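Local coordinates for protein probable N-acetyl-gamma-glutamyl-phosphate reductase, chloroplastic (PDB 1XYG) that probably catalyses the NADPH-dependent reduction of N-acetyl-L-glutamyl phosphate to the corresponding semialdehyde in chloroplast arginine biosynthesis, working as a homotetramer, at residues E291-P295 / M308-P312; L106-D110 / N339-L344. All coordinates share one frame; numbering follows the deposited sequence.

Contact 1: E291-P295 / M308-P312; sequences EGVVP and MSVFP
Ser309 OG donates a hydrogen bond of 2.7 Å to Val293 O, the one hydrogen bond between segments 291-295 and 308-312. Strand 306-312 lies in the mixed sheet of the semialdehyde dehydrogenase dimerisation domain; the loop that follows edge strand 286-288 folds back against it. The hydroxyl reaches the carbonyl because OG stands anti to the backbone N (chi1 -176°). It meets the oxygen at a C=O...OG angle of 148°, slightly out of the carbonyl plane. Beside this bond, Ser309 CB rests against Pro295 CD at 3.7 Å. Replacing Ser309 with alanine removes the hydroxyl and would probably leave Val293 O without its partner from the strand, with some slack beside the Phe311 ring.

Phe311 brings its ring against the loop, CG lying beside the backbone N and anti to the carbonyl carbon. Gly292 O comes to the ring's edge, near its plane, 3.6 Å from Phe311 CE2. Val293 O, already held by the serine, also lies 3.3 Å from Phe311 CZ. Val294 sends CG2 obliquely to the ring, its side chain crossing that of Phe311 at about a right angle. The positive phi of Gly292 would press any beta carbon against the preceding carbonyl oxygen. Ser216 and Val219 of a second subunit pack on Val294 and Phe311 respectively, bringing the subunit interface up to this loop. Within the contact, Val294 CG2 stands 3.8 Å from Phe311 CE2.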
# COMPACT_ATOMS: atom_id res chain seq x y z
N GLU A 291 30.02 -2.82 7.00
CA GLU A 291 29.93 -1.38 7.23
C GLU A 291 29.46 -0.63 5.98
O GLU A 291 29.91 -0.91 4.87
CB GLU A 291 31.29 -0.83 7.70
CG GLU A 291 31.60 -1.14 9.16
CD GLU A 291 32.98 -0.66 9.60
OE1 GLU A 291 33.99 -1.25 9.17
OE2 GLU A 291 33.04 0.32 10.38
N GLY A 292 28.54 0.31 6.19
CA GLY A 292 28.03 1.10 5.08
C GLY A 292 26.80 0.50 4.42
O GLY A 292 26.09 1.20 3.71
N VAL A 293 26.56 -0.78 4.66
CA VAL A 293 25.41 -1.45 4.06
C VAL A 293 24.13 -1.18 4.84
O VAL A 293 24.06 -1.39 6.05
CB VAL A 293 25.65 -2.97 3.97
CG1 VAL A 293 24.46 -3.67 3.33
CG2 VAL A 293 26.90 -3.22 3.16
N VAL A 294 23.12 -0.69 4.14
CA VAL A 294 21.86 -0.36 4.77
C VAL A 294 20.86 -1.52 4.77
O VAL A 294 20.48 -2.03 3.72
CB VAL A 294 21.20 0.86 4.07
CG1 VAL A 294 19.88 1.21 4.75
CG2 VAL A 294 22.15 2.05 4.10
N PRO A 295 20.45 -1.96 5.96
CA PRO A 295 19.48 -3.07 6.02
C PRO A 295 18.08 -2.57 5.62
O PRO A 295 17.81 -1.37 5.65
CB PRO A 295 19.56 -3.53 7.47
CG PRO A 295 19.95 -2.30 8.20
CD PRO A 295 20.96 -1.64 7.30
N MET A 308 21.41 -5.99 11.21
CA MET A 308 21.84 -4.73 11.81
C MET A 308 23.11 -4.24 11.12
O MET A 308 23.88 -5.03 10.55
CB MET A 308 22.07 -4.90 13.31
CG MET A 308 23.13 -5.92 13.69
SD MET A 308 23.42 -5.94 15.48
CE MET A 308 21.86 -6.65 16.06
N SER A 309 23.31 -2.93 11.16
CA SER A 309 24.47 -2.31 10.55
C SER A 309 24.86 -1.06 11.34
O SER A 309 24.01 -0.44 11.98
CB SER A 309 24.16 -1.95 9.09
OG SER A 309 25.30 -1.42 8.43
N VAL A 310 26.14 -0.70 11.28
CA VAL A 310 26.65 0.47 12.00
C VAL A 310 27.17 1.52 11.01
O VAL A 310 27.82 1.18 10.01
CB VAL A 310 27.82 0.11 12.94
CG1 VAL A 310 28.24 1.33 13.73
CG2 VAL A 310 27.42 -1.01 13.86
N PHE A 311 26.91 2.79 11.30
CA PHE A 311 27.35 3.88 10.44
C PHE A 311 27.87 5.02 11.29
O PHE A 311 27.48 5.18 12.45
CB PHE A 311 26.21 4.45 9.61
CG PHE A 311 25.40 3.43 8.88
CD1 PHE A 311 24.49 2.63 9.57
CD2 PHE A 311 25.54 3.28 7.51
CE1 PHE A 311 23.73 1.69 8.89
CE2 PHE A 311 24.78 2.33 6.82
CZ PHE A 311 23.88 1.53 7.51
N PRO A 312 28.77 5.84 10.72
CA PRO A 312 29.29 6.97 11.48
C PRO A 312 28.24 8.07 11.44
O PRO A 312 27.50 8.20 10.46
CB PRO A 312 30.56 7.34 10.72
CG PRO A 312 30.14 7.10 9.30
CD PRO A 312 29.40 5.77 9.39

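Contact 2: L106-D110 / N339-L344; sequences LKIVD and NLNIML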
# COMPACT_ATOMS: atom_id res chain seq x y z
N LEU A 106 4.17 -27.64 33.46
CA LEU A 106 4.19 -26.99 32.16
C LEU A 106 5.34 -26.02 31.95
O LEU A 106 5.69 -25.25 32.84
CB LEU A 106 2.89 -26.23 31.95
CG LEU A 106 1.62 -27.01 31.63
CD1 LEU A 106 0.44 -26.04 31.56
CD2 LEU A 106 1.81 -27.76 30.30
N LYS A 107 5.92 -26.07 30.76
CA LYS A 107 6.96 -25.11 30.38
C LYS A 107 6.13 -24.00 29.74
O LYS A 107 5.30 -24.26 28.87
CB LYS A 107 7.93 -25.72 29.36
CG LYS A 107 8.94 -26.70 29.97
CD LYS A 107 9.83 -26.02 30.99
CE LYS A 107 10.87 -26.97 31.56
NZ LYS A 107 11.79 -27.48 30.51
N ILE A 108 6.35 -22.77 30.17
CA ILE A 108 5.54 -21.66 29.67
C ILE A 108 6.30 -20.48 29.06
O ILE A 108 7.29 -20.00 29.62
CB ILE A 108 4.65 -21.07 30.80
CG1 ILE A 108 3.82 -22.18 31.44
CG2 ILE A 108 3.74 -19.98 30.24
CD1 ILE A 108 3.17 -21.76 32.75
N VAL A 109 5.83 -20.03 27.91
CA VAL A 109 6.42 -18.88 27.26
C VAL A 109 5.29 -17.87 27.10
O VAL A 109 4.37 -18.05 26.30
CB VAL A 109 7.03 -19.20 25.87
CG1 VAL A 109 7.38 -17.90 25.15
CG2 VAL A 109 8.31 -20.03 26.06
N ASP A 110 5.36 -16.81 27.90
CA ASP A 110 4.35 -15.77 27.86
C ASP A 110 4.77 -14.67 26.90
O ASP A 110 5.83 -14.07 27.07
CB ASP A 110 4.14 -15.17 29.25
CG ASP A 110 3.15 -14.01 29.24
OD1 ASP A 110 2.19 -14.06 28.45
OD2 ASP A 110 3.32 -13.05 30.04
N ASN A 339 12.62 -19.74 21.91
CA ASN A 339 12.83 -20.00 23.34
C ASN A 339 12.29 -21.36 23.76
O ASN A 339 12.96 -22.10 24.49
CB ASN A 339 12.17 -18.91 24.19
CG ASN A 339 12.93 -17.60 24.15
OD1 ASN A 339 14.16 -17.58 24.19
ND2 ASN A 339 12.19 -16.49 24.08
N LEU A 340 11.09 -21.70 23.32
CA LEU A 340 10.52 -22.98 23.70
C LEU A 340 11.36 -24.13 23.18
O LEU A 340 11.50 -25.14 23.86
CB LEU A 340 9.08 -23.12 23.20
CG LEU A 340 8.37 -24.36 23.76
CD1 LEU A 340 8.20 -24.22 25.27
CD2 LEU A 340 7.00 -24.52 23.11
N ASN A 341 11.93 -23.97 21.99
CA ASN A 341 12.77 -25.03 21.43
C ASN A 341 13.84 -25.46 22.42
O ASN A 341 13.89 -26.62 22.81
CB ASN A 341 13.43 -24.59 20.12
CG ASN A 341 12.51 -24.77 18.90
OD1 ASN A 341 11.67 -25.68 18.87
ND2 ASN A 341 12.69 -23.93 17.88
N ILE A 342 14.68 -24.51 22.84
CA ILE A 342 15.75 -24.83 23.77
C ILE A 342 15.26 -25.20 25.17
O ILE A 342 15.92 -25.97 25.88
CB ILE A 342 16.77 -23.67 23.86
CG1 ILE A 342 16.10 -22.40 24.37
CG2 ILE A 342 17.38 -23.41 22.48
CD1 ILE A 342 17.06 -21.23 24.54
N MET A 343 14.11 -24.67 25.57
CA MET A 343 13.55 -24.98 26.88
C MET A 343 13.17 -26.46 26.95
O MET A 343 13.22 -27.08 28.01
CB MET A 343 12.31 -24.13 27.16
CG MET A 343 12.62 -22.68 27.49
SD MET A 343 11.17 -21.62 27.29
CE MET A 343 10.32 -21.87 28.88
N LEU A 344 12.78 -27.01 25.80
CA LEU A 344 12.39 -28.42 25.71
C LEU A 344 13.53 -29.32 25.24
O LEU A 344 13.33 -30.52 25.03
CB LEU A 344 11.19 -28.57 24.76
CG LEU A 344 9.87 -28.02 25.33
CD1 LEU A 344 8.71 -28.17 24.33
CD2 LEU A 344 9.57 -28.76 26.61
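Lys107 opens strand 107-110 by reaching along the C-terminal end of helix 329-343, where its NZ makes a weak hydrogen bond of 2.9 Å to Met343 O. Bends at chi2 and chi4 curl the chain so that the ammonium arrives at this last-turn carbonyl; its positive charge would probably suit the negative end of the helix dipole. On the way, Lys107 CG lies 4.0 Å from Leu344 CD2, the two side chains lying alongside each other and pointing opposite ways. Ile108 turns its side chain from the helix, but its backbone oxygen lies 3.6 Å from Met343 CE. Val109 points at the helix and presses CG2 against Met343 SD at 3.5 Å, with the methyl CE close by. The methionine chain bends at chi3 (83°), which lets sulfur and methyl both lie against the strand. The same CG2 also meets Leu340 CD1 at 4.3 Å, one turn back along the helix.

The short segments 107-110 and 339-343 run nearly antiparallel, at 163° with 9.2 Å between their axes. Helix 329-343 lies on one face of the parallel sheet of the Rossmann-type NAD-binding domain. Leu340 continues onto Ala85 and Phe87 of strand 85-88 and Phe42 of strand 42-47, while Asn339 is hydrogen-bonded to Thr145 and packs on Ile152 of helix 145-153.

How the contacts relate
The two contacts are built on different sheets, share no strand or helix, and lie on opposite sides of the chain's centre, their own centres about 33 Å apart. Contact 2 is buried and joins distant parts of the sequence, bringing the C-terminal helix back onto the nucleotide-binding sheet; apolar side chains do most of the work, with a weak lysine bond at its less buried end. Contact 1 is local and only partly buried, a loop lying on a strand close to it in sequence. Its single hydrogen bond ties a hydroxyl to a backbone carbonyl. A second subunit approaches contact 1, whereas no other chain of the tetramer touches contact 2.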